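Adenosine kinase (Sinorhizobium meliloti, PDB 3UBO) probably transfers a phosphate from ATP to the 5'-hydroxyl of adenosine, as a kinase of the pfkB (ribokinase-like) family with adenosine and ADP bound. Local coordinates at residues V154-G159 with I213-R218; E251-V256 with D280-G285; V264-L269 with L302-A307. All blocks are in the same frame, centred on the assembly; numbering follows the deposited sequence.

Contact 1: V154-G159 with I213-R218; sequences VTYFEG and IVFANR. With ADP (adenosine-5'-diphosphate), chain D; ADN (adenosine), chain C.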
loop_
_atom_site.group_PDB
_atom_site.type_symbol
_atom_site.label_atom_id
_atom_site.label_comp_id
_atom_site.label_asym_id
_atom_site.label_seq_id
_atom_site.Cartn_x
_atom_site.Cartn_y
_atom_site.Cartn_z
ATOM N N VAL A 154 -18.140 24.165 -2.145
ATOM C CA VAL A 154 -16.796 24.637 -2.354
ATOM C C VAL A 154 -16.092 23.997 -3.553
ATOM O O VAL A 154 -16.353 22.836 -3.910
ATOM C CB VAL A 154 -15.984 24.503 -1.152
ATOM C CG1 VAL A 154 -14.690 25.193 -1.414
ATOM C CG2 VAL A 154 -16.691 25.241 -0.045
ATOM N N THR A 155 -15.253 24.782 -4.212
ATOM C CA THR A 155 -14.267 24.226 -5.127
ATOM C C THR A 155 -12.859 24.460 -4.494
ATOM O O THR A 155 -12.505 25.580 -4.035
ATOM C CB THR A 155 -14.479 24.734 -6.630
ATOM O OG1 THR A 155 -15.726 24.232 -7.174
ATOM C CG2 THR A 155 -13.323 24.316 -7.572
ATOM N N TYR A 156 -12.091 23.376 -4.380
ATOM C CA TYR A 156 -10.780 23.472 -3.751
ATOM C C TYR A 156 -9.708 22.891 -4.655
ATOM O O TYR A 156 -9.951 21.868 -5.327
ATOM C CB TYR A 156 -10.860 22.719 -2.480
ATOM C CG TYR A 156 -9.584 22.504 -1.701
ATOM C CD1 TYR A 156 -9.105 23.480 -0.833
ATOM C CD2 TYR A 156 -8.898 21.300 -1.777
ATOM C CE1 TYR A 156 -7.969 23.280 -0.075
ATOM C CE2 TYR A 156 -7.746 21.074 -0.989
ATOM C CZ TYR A 156 -7.278 22.066 -0.129
ATOM O OH TYR A 156 -6.139 21.859 0.665
ATOM N N PHE A 157 -8.545 23.558 -4.682
ATOM C CA PHE A 157 -7.480 23.257 -5.657
ATOM C C PHE A 157 -6.103 23.584 -5.098
ATOM O O PHE A 157 -5.965 24.488 -4.256
ATOM C CB PHE A 157 -7.688 24.062 -6.977
ATOM C CG PHE A 157 -7.381 25.564 -6.838
ATOM C CD1 PHE A 157 -8.387 26.473 -6.487
ATOM C CD2 PHE A 157 -6.078 26.047 -6.996
ATOM C CE1 PHE A 157 -8.103 27.822 -6.317
ATOM C CE2 PHE A 157 -5.781 27.392 -6.832
ATOM C CZ PHE A 157 -6.797 28.283 -6.492
ATOM N N GLU A 158 -5.082 22.879 -5.606
ATOM C CA GLU A 158 -3.688 23.019 -5.091
ATOM C C GLU A 158 -2.959 24.227 -5.668
ATOM O O GLU A 158 -3.144 24.526 -6.860
ATOM C CB GLU A 158 -2.809 21.738 -5.361
ATOM C CG GLU A 158 -3.317 20.357 -4.839
ATOM C CD GLU A 158 -3.121 19.259 -5.908
ATOM O OE1 GLU A 158 -3.354 18.058 -5.550
ATOM O OE2 GLU A 158 -2.771 19.606 -7.117
ATOM N N GLY A 159 -2.156 24.916 -4.856
ATOM C CA GLY A 159 -1.081 25.748 -5.370
ATOM C C GLY A 159 -0.174 24.916 -6.290
ATOM O O GLY A 159 0.356 25.397 -7.314
ATOM N N ILE A 213 -11.287 31.043 0.276
ATOM C CA ILE A 213 -10.647 30.399 1.454
ATOM C C ILE A 213 -9.185 29.901 1.241
ATOM O O ILE A 213 -8.855 29.286 0.195
ATOM C CB ILE A 213 -11.505 29.199 1.931
ATOM C CG1 ILE A 213 -12.973 29.618 2.103
ATOM C CG2 ILE A 213 -10.949 28.623 3.214
ATOM C CD1 ILE A 213 -13.980 28.494 1.920
ATOM N N VAL A 214 -8.317 30.171 2.218
ATOM C CA VAL A 214 -6.910 29.767 2.125
ATOM C C VAL A 214 -6.428 28.798 3.227
ATOM O O VAL A 214 -6.318 29.209 4.405
ATOM C CB VAL A 214 -6.017 31.010 2.110
ATOM C CG1 VAL A 214 -4.573 30.668 2.429
ATOM C CG2 VAL A 214 -6.132 31.662 0.776
ATOM N N PHE A 215 -6.144 27.527 2.889
ATOM C CA PHE A 215 -5.464 26.607 3.862
ATOM C C PHE A 215 -3.953 26.627 3.634
ATOM O O PHE A 215 -3.498 26.666 2.465
ATOM C CB PHE A 215 -5.942 25.158 3.753
ATOM C CG PHE A 215 -7.419 24.975 3.959
ATOM C CD1 PHE A 215 -7.892 24.404 5.129
ATOM C CD2 PHE A 215 -8.345 25.353 2.953
ATOM C CE1 PHE A 215 -9.239 24.205 5.323
ATOM C CE2 PHE A 215 -9.712 25.178 3.149
ATOM C CZ PHE A 215 -10.152 24.603 4.369
ATOM N N ALA A 216 -3.200 26.621 4.727
ATOM C CA ALA A 216 -1.746 26.658 4.715
ATOM C C ALA A 216 -1.122 26.099 6.041
ATOM O O ALA A 216 -1.808 25.986 7.095
ATOM C CB ALA A 216 -1.286 28.065 4.476
ATOM N N ASN A 217 0.166 25.740 6.024
ATOM C CA ASN A 217 0.798 25.416 7.302
ATOM C C ASN A 217 1.600 26.659 7.688
ATOM O O ASN A 217 1.646 27.618 6.922
ATOM C CB ASN A 217 1.604 24.094 7.264
ATOM C CG ASN A 217 2.736 24.112 6.230
ATOM O OD1 ASN A 217 3.403 25.130 6.040
ATOM N ND2 ASN A 217 2.969 22.972 5.580
ATOM N N ARG A 218 2.207 26.664 8.860
ATOM C CA ARG A 218 2.881 27.843 9.331
ATOM C C ARG A 218 4.010 28.297 8.414
ATOM O O ARG A 218 4.038 29.444 8.019
ATOM C CB ARG A 218 3.354 27.593 10.726
ATOM C CG ARG A 218 4.239 28.631 11.269
ATOM C CD ARG A 218 4.807 28.107 12.591
ATOM N NE ARG A 218 5.287 29.186 13.428
ATOM C CZ ARG A 218 4.661 29.592 14.532
ATOM N NH1 ARG A 218 3.523 28.987 14.924
ATOM N NH2 ARG A 218 5.179 30.594 15.256
HETATM P PB ADP D . 1.601 19.960 6.964
HETATM O O1B ADP D . 3.121 20.258 6.367
HETATM O O2B ADP D . 0.319 20.683 6.160
HETATM O O3B ADP D . 1.337 18.498 7.030
HETATM P PA ADP D . 1.265 20.649 9.963
HETATM O O1A ADP D . 2.680 20.640 10.807
HETATM O O2A ADP D . 0.537 21.887 10.239
HETATM O O3A ADP D . 1.975 20.673 8.431
HETATM O "O5'" ADP D . 0.210 19.382 10.285
HETATM C "C5'" ADP D . -1.066 19.348 9.657
HETATM C "C4'" ADP D . -2.187 18.815 10.609
HETATM O "O4'" ADP D . -2.151 17.362 11.003
HETATM C "C3'" ADP D . -2.330 19.514 12.064
HETATM O "O3'" ADP D . -2.823 20.837 12.170
HETATM C "C2'" ADP D . -2.827 18.416 12.996
HETATM O "O2'" ADP D . -4.229 18.231 13.239
HETATM C "C1'" ADP D . -2.048 17.261 12.433
HETATM N N9 ADP D . -0.652 17.148 12.959
HETATM C C8 ADP D . 0.530 17.514 12.353
HETATM N N7 ADP D . 1.647 17.214 13.240
HETATM C C5 ADP D . 1.107 16.665 14.438
HETATM C C6 ADP D . 1.740 16.157 15.671
HETATM N N6 ADP D . 3.210 16.143 15.792
HETATM N N1 ADP D . 0.959 15.646 16.661
HETATM C C2 ADP D . -0.439 15.588 16.525
HETATM N N3 ADP D . -1.078 16.095 15.335
HETATM C C4 ADP D . -0.294 16.606 14.304
HETATM O "O5'" ADN C . 0.742 16.372 1.181
HETATM C "C5'" ADN C . 0.388 14.949 1.009
HETATM C "C4'" ADN C . 0.352 14.470 -0.483
HETATM O "O4'" ADN C . 1.088 15.320 -1.371
HETATM C "C3'" ADN C . 0.674 12.988 -1.043
HETATM O "O3'" ADN C . -0.176 11.874 -0.910
HETATM C "C2'" ADN C . 1.095 13.271 -2.524
HETATM O "O2'" ADN C . 0.433 12.478 -3.532
HETATM C "C1'" ADN C . 0.888 14.731 -2.607
HETATM N N9 ADN C . 1.847 15.367 -3.561
HETATM C C8 ADN C . 3.270 15.344 -3.634
HETATM N N7 ADN C . 3.713 16.234 -4.648
HETATM C C5 ADN C . 2.552 16.815 -5.191
HETATM C C6 ADN C . 2.352 17.752 -6.242
HETATM N N6 ADN C . 3.454 18.340 -6.956
HETATM N N1 ADN C . 0.998 18.139 -6.552
HETATM C C2 ADN C . -0.102 17.585 -5.820
HETATM N N3 ADN C . 0.053 16.650 -4.767
HETATM C C4 ADN C . 1.390 16.274 -4.496
#
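Tyr156 and Phe215 meet as an offset edge-to-face (T-shaped) pair, the edge of the tyrosine directed at the face of the phenylalanine. Their ring planes stand at 90° with centroids 5.7 Å apart, and the closest approach is Tyr156 CE1 to Phe215 CD2 at 3.7 Å. Turning CG of Tyr156 anti to the backbone N (chi1 172°) carries its ring past the intervening strand 184-188 toward strand 213-217, a span that needs a long side chain. Ala283 of helix 278-290 packs against both side chains, and Phe286 adds another edge-to-face partner for Phe215.

The polar groups lie at the C-terminal ends of the strands, next to the ligands. Asn217 ND2 makes a weak hydrogen bond to O1B of ADP (2.8 Å), while its OD1 caps the helix that begins just after the strand. On the other strand, Glu158 receives the backbone N-H groups of Asn13 and Ala63, which fix its carboxylate beside adenosine; Glu158 OE1 comes to 3.3 Å from C2 of the base.

Aromatic rings thus join two strands of a parallel α/β sheet, leaving the polar residues at the C-terminal strand ends to line the adenosine and ADP sites, the usual place for an active site in such a sheet.

Contact 2: E251-V256 with D280-G285; sequences EGSVVV and DLYAAG. With ADN (adenosine), chain C; ADP (adenosine-5'-diphosphate), chain D.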
loop_
_atom_site.group_PDB
_atom_site.type_symbol
_atom_site.label_atom_id
_atom_site.label_comp_id
_atom_site.label_asym_id
_atom_site.label_seq_id
_atom_site.Cartn_x
_atom_site.Cartn_y
_atom_site.Cartn_z
ATOM N N GLU A 251 0.410 21.690 17.542
ATOM C CA GLU A 251 -0.317 22.783 18.185
ATOM C C GLU A 251 -1.788 22.791 17.704
ATOM O O GLU A 251 -2.676 23.430 18.321
ATOM C CB GLU A 251 0.355 24.109 17.813
ATOM C CG GLU A 251 0.996 24.893 18.923
ATOM C CD GLU A 251 2.016 24.094 19.736
ATOM O OE1 GLU A 251 3.094 23.817 19.153
ATOM O OE2 GLU A 251 1.767 23.786 20.960
ATOM N N GLY A 252 -2.043 22.092 16.598
ATOM C CA GLY A 252 -3.396 21.967 16.100
ATOM C C GLY A 252 -3.629 22.972 15.003
ATOM O O GLY A 252 -2.995 22.843 13.973
ATOM N N SER A 253 -4.496 23.975 15.214
ATOM C CA SER A 253 -4.817 24.959 14.141
ATOM C C SER A 253 -5.089 26.386 14.647
ATOM O O SER A 253 -5.428 26.575 15.807
ATOM C CB SER A 253 -6.022 24.488 13.295
ATOM O OG SER A 253 -7.249 24.967 13.847
ATOM N N VAL A 254 -4.954 27.386 13.772
ATOM C CA VAL A 254 -5.457 28.732 14.059
ATOM C C VAL A 254 -6.178 29.341 12.864
ATOM O O VAL A 254 -5.536 29.897 11.967
ATOM C CB VAL A 254 -4.355 29.709 14.525
ATOM C CG1 VAL A 254 -3.196 29.722 13.570
ATOM C CG2 VAL A 254 -4.945 31.099 14.726
ATOM N N VAL A 255 -7.506 29.242 12.833
ATOM C CA VAL A 255 -8.291 29.877 11.778
ATOM C C VAL A 255 -8.414 31.409 11.934
ATOM O O VAL A 255 -8.443 31.928 12.996
ATOM C CB VAL A 255 -9.652 29.193 11.648
ATOM C CG1 VAL A 255 -10.472 29.769 10.464
ATOM C CG2 VAL A 255 -9.450 27.714 11.440
ATOM N N VAL A 256 -8.462 32.139 10.840
ATOM C CA VAL A 256 -8.409 33.604 10.877
ATOM C C VAL A 256 -9.524 34.230 9.981
ATOM O O VAL A 256 -9.726 33.788 8.837
ATOM C CB VAL A 256 -6.977 34.090 10.500
ATOM C CG1 VAL A 256 -7.014 35.403 9.821
ATOM C CG2 VAL A 256 -6.087 34.128 11.743
ATOM N N ASP A 280 -3.741 17.702 4.209
ATOM C CA ASP A 280 -4.758 17.376 3.248
ATOM C C ASP A 280 -5.991 16.913 3.955
ATOM O O ASP A 280 -7.080 17.126 3.502
ATOM C CB ASP A 280 -4.311 16.261 2.313
ATOM C CG ASP A 280 -3.085 16.593 1.562
ATOM O OD1 ASP A 280 -2.713 17.764 1.530
ATOM O OD2 ASP A 280 -2.483 15.673 1.010
ATOM N N LEU A 281 -5.819 16.239 5.067
ATOM C CA LEU A 281 -6.967 15.696 5.743
ATOM C C LEU A 281 -7.449 16.624 6.820
ATOM O O LEU A 281 -8.526 16.473 7.337
ATOM C CB LEU A 281 -6.657 14.315 6.270
ATOM C CG LEU A 281 -7.237 13.310 5.305
ATOM C CD1 LEU A 281 -6.206 12.590 4.540
ATOM C CD2 LEU A 281 -8.156 12.384 5.974
ATOM N N TYR A 282 -6.638 17.608 7.141
ATOM C CA TYR A 282 -7.089 18.651 8.003
ATOM C C TYR A 282 -8.152 19.483 7.297
ATOM O O TYR A 282 -9.175 19.836 7.853
ATOM C CB TYR A 282 -5.942 19.537 8.377
ATOM C CG TYR A 282 -6.400 20.692 9.199
ATOM C CD1 TYR A 282 -6.833 21.850 8.613
ATOM C CD2 TYR A 282 -6.426 20.609 10.566
ATOM C CE1 TYR A 282 -7.245 22.886 9.367
ATOM C CE2 TYR A 282 -6.836 21.629 11.313
ATOM C CZ TYR A 282 -7.246 22.765 10.720
ATOM O OH TYR A 282 -7.661 23.790 11.507
ATOM N N ALA A 283 -7.889 19.781 6.046
ATOM C CA ALA A 283 -8.781 20.545 5.249
ATOM C C ALA A 283 -9.982 19.731 4.877
ATOM O O ALA A 283 -11.027 20.265 4.652
ATOM C CB ALA A 283 -8.074 20.986 4.031
ATOM N N ALA A 284 -9.828 18.431 4.781
ATOM C CA ALA A 284 -10.943 17.609 4.396
ATOM C C ALA A 284 -11.974 17.639 5.482
ATOM O O ALA A 284 -13.148 17.727 5.223
ATOM C CB ALA A 284 -10.508 16.218 4.166
ATOM N N GLY A 285 -11.522 17.550 6.713
ATOM C CA GLY A 285 -12.431 17.540 7.823
ATOM C C GLY A 285 -13.021 18.907 7.977
ATOM O O GLY A 285 -14.207 19.069 8.174
HETATM O "O5'" ADN C . 0.742 16.372 1.181
HETATM C "C5'" ADN C . 0.388 14.949 1.009
HETATM C "C4'" ADN C . 0.352 14.470 -0.483
HETATM O "O4'" ADN C . 1.088 15.320 -1.371
HETATM C "C3'" ADN C . 0.674 12.988 -1.043
HETATM O "O3'" ADN C . -0.176 11.874 -0.910
HETATM C "C2'" ADN C . 1.095 13.271 -2.524
HETATM O "O2'" ADN C . 0.433 12.478 -3.532
HETATM C "C1'" ADN C . 0.888 14.731 -2.607
HETATM N N9 ADN C . 1.847 15.367 -3.561
HETATM C C8 ADN C . 3.270 15.344 -3.634
HETATM N N7 ADN C . 3.713 16.234 -4.648
HETATM C C5 ADN C . 2.552 16.815 -5.191
HETATM C C6 ADN C . 2.352 17.752 -6.242
HETATM N N6 ADN C . 3.454 18.340 -6.956
HETATM N N1 ADN C . 0.998 18.139 -6.552
HETATM C C2 ADN C . -0.102 17.585 -5.820
HETATM N N3 ADN C . 0.053 16.650 -4.767
HETATM C C4 ADN C . 1.390 16.274 -4.496
HETATM P PB ADP D . 1.601 19.960 6.964
HETATM O O1B ADP D . 3.121 20.258 6.367
HETATM O O2B ADP D . 0.319 20.683 6.160
HETATM O O3B ADP D . 1.337 18.498 7.030
HETATM P PA ADP D . 1.265 20.649 9.963
HETATM O O1A ADP D . 2.680 20.640 10.807
HETATM O O2A ADP D . 0.537 21.887 10.239
HETATM O O3A ADP D . 1.975 20.673 8.431
HETATM O "O5'" ADP D . 0.210 19.382 10.285
HETATM C "C5'" ADP D . -1.066 19.348 9.657
HETATM C "C4'" ADP D . -2.187 18.815 10.609
HETATM O "O4'" ADP D . -2.151 17.362 11.003
HETATM C "C3'" ADP D . -2.330 19.514 12.064
HETATM O "O3'" ADP D . -2.823 20.837 12.170
HETATM C "C2'" ADP D . -2.827 18.416 12.996
HETATM O "O2'" ADP D . -4.229 18.231 13.239
HETATM C "C1'" ADP D . -2.048 17.261 12.433
HETATM N N9 ADP D . -0.652 17.148 12.959
HETATM C C8 ADP D . 0.530 17.514 12.353
HETATM N N7 ADP D . 1.647 17.214 13.240
HETATM C C5 ADP D . 1.107 16.665 14.438
HETATM C C6 ADP D . 1.740 16.157 15.671
HETATM N N6 ADP D . 3.210 16.143 15.792
HETATM N N1 ADP D . 0.959 15.646 16.661
HETATM C C2 ADP D . -0.439 15.588 16.525
HETATM N N3 ADP D . -1.078 16.095 15.335
HETATM C C4 ADP D . -0.294 16.606 14.304
#
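Tyr282 reaches Ser253 with its hydroxyl end; Ser253 OG lies 2.7 Å from Tyr282 OH, although the fit of this pair is too tight in the model for its details to be trusted. The tyrosine can span this gap because its CG stands anti to the backbone N (chi1 176°), which sends the ring away from the helix axis. Ser253 keeps OG between its own backbone N and carbonyl carbon (chi1 90°), and that oxygen makes a weak hydrogen bond with Ser300 OG. This bond, and the limited room at the end of the tyrosine, suit a small hydroxyl residue. Val255 adds a looser van der Waals touch, its CG2 4.3 Å from Tyr282 OH.

Next to this pair is the ribose of ADP. Gly252 O accepts a hydrogen bond from ADP O3' (2.7 Å), and Tyr282 CD2 lies 4.0 Å from the same hydroxyl. The backbone angles of Gly252 would jam a side chain against the preceding carbonyl, hence the glycine. Asp280, last residue of the family's GAGD signature, holds its carboxylate between Ser62 and Asn65, with OD2 3.3 Å from adenosine O5'.

Strand 253-257 pairs with strand 260-264 in a hairpin, and Tyr282 bridges from helix 278-290 to that hairpin beside helix 296-311, touching Ser300 and Asn304 there.

Contact 3: V264-L269 with L302-A307; sequences VGASVL and LGNLAA. With ADP (adenosine-5'-diphosphate), chain D.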
loop_
_atom_site.group_PDB
_atom_site.type_symbol
_atom_site.label_atom_id
_atom_site.label_comp_id
_atom_site.label_asym_id
_atom_site.label_seq_id
_atom_site.Cartn_x
_atom_site.Cartn_y
_atom_site.Cartn_z
ATOM N N VAL A 264 -8.008 26.116 17.848
ATOM C CA VAL A 264 -8.318 24.779 18.335
ATOM C C VAL A 264 -7.059 23.885 18.298
ATOM O O VAL A 264 -6.330 23.815 17.286
ATOM C CB VAL A 264 -9.472 24.107 17.532
ATOM C CG1 VAL A 264 -9.723 22.664 17.996
ATOM C CG2 VAL A 264 -10.754 24.982 17.551
ATOM N N GLY A 265 -6.805 23.179 19.389
ATOM C CA GLY A 265 -5.598 22.371 19.503
ATOM C C GLY A 265 -5.682 20.954 18.950
ATOM O O GLY A 265 -6.762 20.466 18.566
ATOM N N ALA A 266 -4.535 20.285 18.888
ATOM C CA ALA A 266 -4.498 19.030 18.142
ATOM C C ALA A 266 -4.525 17.872 19.080
ATOM O O ALA A 266 -4.197 17.999 20.244
ATOM C CB ALA A 266 -3.290 18.953 17.163
ATOM N N SER A 267 -4.959 16.732 18.579
ATOM C CA SER A 267 -4.969 15.532 19.413
ATOM C C SER A 267 -3.543 15.270 19.938
ATOM O O SER A 267 -2.541 15.864 19.451
ATOM C CB SER A 267 -5.476 14.333 18.575
ATOM O OG SER A 267 -5.442 14.586 17.155
ATOM N N VAL A 268 -3.442 14.373 20.913
ATOM C CA VAL A 268 -2.139 13.854 21.336
ATOM C C VAL A 268 -1.970 12.487 20.731
ATOM O O VAL A 268 -2.770 11.602 20.981
ATOM C CB VAL A 268 -2.067 13.731 22.835
ATOM C CG1 VAL A 268 -0.659 14.125 23.281
ATOM C CG2 VAL A 268 -3.198 14.620 23.468
ATOM N N LEU A 269 -0.953 12.320 19.892
ATOM C CA LEU A 269 -0.893 11.097 19.071
ATOM C C LEU A 269 -0.064 9.971 19.708
ATOM O O LEU A 269 0.959 10.224 20.457
ATOM C CB LEU A 269 -0.425 11.410 17.652
ATOM C CG LEU A 269 -1.410 12.177 16.733
ATOM C CD1 LEU A 269 -0.757 12.625 15.409
ATOM C CD2 LEU A 269 -2.708 11.382 16.488
ATOM N N LEU A 302 -12.797 19.240 13.457
ATOM C CA LEU A 302 -12.919 18.186 12.464
ATOM C C LEU A 302 -11.595 18.095 11.697
ATOM O O LEU A 302 -11.186 17.016 11.278
ATOM C CB LEU A 302 -14.104 18.435 11.566
ATOM C CG LEU A 302 -15.339 17.866 12.230
ATOM C CD1 LEU A 302 -16.565 18.460 11.601
ATOM C CD2 LEU A 302 -15.338 16.324 12.159
ATOM N N GLY A 303 -10.911 19.236 11.610
ATOM C CA GLY A 303 -9.595 19.314 11.025
ATOM C C GLY A 303 -8.593 18.401 11.694
ATOM O O GLY A 303 -8.127 17.419 11.079
ATOM N N ASN A 304 -8.264 18.732 12.946
ATOM C CA ASN A 304 -7.231 18.012 13.650
ATOM C C ASN A 304 -7.587 16.537 13.797
ATOM O O ASN A 304 -6.794 15.680 13.498
ATOM C CB ASN A 304 -6.942 18.686 14.947
ATOM C CG ASN A 304 -6.545 20.108 14.757
ATOM O OD1 ASN A 304 -7.323 21.001 15.048
ATOM N ND2 ASN A 304 -5.350 20.344 14.244
ATOM N N LEU A 305 -8.821 16.246 14.190
ATOM C CA LEU A 305 -9.275 14.860 14.274
ATOM C C LEU A 305 -8.896 14.028 13.038
ATOM O O LEU A 305 -8.432 12.895 13.162
ATOM C CB LEU A 305 -10.787 14.805 14.497
ATOM C CG LEU A 305 -11.447 13.434 14.337
ATOM C CD1 LEU A 305 -11.048 12.509 15.475
ATOM C CD2 LEU A 305 -12.960 13.571 14.257
ATOM N N ALA A 306 -9.101 14.598 11.852
ATOM C CA ALA A 306 -8.848 13.901 10.565
ATOM C C ALA A 306 -7.362 13.817 10.238
ATOM O O ALA A 306 -6.902 12.761 9.852
ATOM C CB ALA A 306 -9.595 14.555 9.432
ATOM N N ALA A 307 -6.645 14.934 10.389
ATOM C CA ALA A 307 -5.216 14.969 10.262
ATOM C C ALA A 307 -4.565 13.812 11.078
ATOM O O ALA A 307 -3.819 12.943 10.546
ATOM C CB ALA A 307 -4.727 16.318 10.721
HETATM P PB ADP D . 1.601 19.960 6.964
HETATM O O1B ADP D . 3.121 20.258 6.367
HETATM O O2B ADP D . 0.319 20.683 6.160
HETATM O O3B ADP D . 1.337 18.498 7.030
HETATM P PA ADP D . 1.265 20.649 9.963
HETATM O O1A ADP D . 2.680 20.640 10.807
HETATM O O2A ADP D . 0.537 21.887 10.239
HETATM O O3A ADP D . 1.975 20.673 8.431
HETATM O "O5'" ADP D . 0.210 19.382 10.285
HETATM C "C5'" ADP D . -1.066 19.348 9.657
HETATM C "C4'" ADP D . -2.187 18.815 10.609
HETATM O "O4'" ADP D . -2.151 17.362 11.003
HETATM C "C3'" ADP D . -2.330 19.514 12.064
HETATM O "O3'" ADP D . -2.823 20.837 12.170
HETATM C "C2'" ADP D . -2.827 18.416 12.996
HETATM O "O2'" ADP D . -4.229 18.231 13.239
HETATM C "C1'" ADP D . -2.048 17.261 12.433
HETATM N N9 ADP D . -0.652 17.148 12.959
HETATM C C8 ADP D . 0.530 17.514 12.353
HETATM N N7 ADP D . 1.647 17.214 13.240
HETATM C C5 ADP D . 1.107 16.665 14.438
HETATM C C6 ADP D . 1.740 16.157 15.671
HETATM N N6 ADP D . 3.210 16.143 15.792
HETATM N N1 ADP D . 0.959 15.646 16.661
HETATM C C2 ADP D . -0.439 15.588 16.525
HETATM N N3 ADP D . -1.078 16.095 15.335
HETATM C C4 ADP D . -0.294 16.606 14.304
#
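Asn304 lies against the backbone of Val264 and Gly265, and the close part of the contact is where this buried asparagine meets buried Val264. Asn304 CG lies 3.8 Å from Gly265 O, and the CA atoms of Asn304 and Ala266 are 5.4 Å apart, a spacing that the small methyl of Ala266 permits. With CG anti to its carbonyl carbon (chi1 -57°), the amide is placed between the loop and the ribose, where Asn304 CB is 3.2 Å from ADP O2'. Buried among backbone carbonyls and a sugar hydroxyl, a short polar side chain fits well. With an alanine here, a gap would probably open beside the Gly265 carbonyl and the ribose O2' would lose the amide next to it.

Loop and helix here form part of the nucleotide cleft of the ribokinase-like fold: the chain leaving hairpin strand 260-264 passes along one side of the adenosine moiety of ADP, and helix 296-311 along another. Ala266 CB comes to 4.1 Å from N3 of the base.

The open side of the contact is at Gly265, which is exposed, and Ser267, which is partly so; Ser267 OG stays 4.0 Å from Asn304 O. Leu269 points toward the helix but meets ADP on the way, CG 3.6 Å from C2 of the adenine, and also touches Ile311.

In the fold
Contacts 1 and 2 are buried, whereas contact 3 is only partly so and lies farthest from the chain centre. Contact 1 belongs to the central parallel sheet and relies on aromatic rings; contact 2 depends on a tyrosine reaching a hairpin, and contact 3 on an asparagine set against loop backbone. Helix 278-290, which carries one side of contact 2, also packs against the side chains of contact 1. Contacts 2 and 3 share the hairpin 253-264, where Ser253 N lies 2.8 Å from Val264 O, and their helices follow each other in the chain. All three border ADP: 213-218 at the phosphates, 251-256 at the ribose, 264-269 at the adenine; contacts 1 and 2 also reach adenosine.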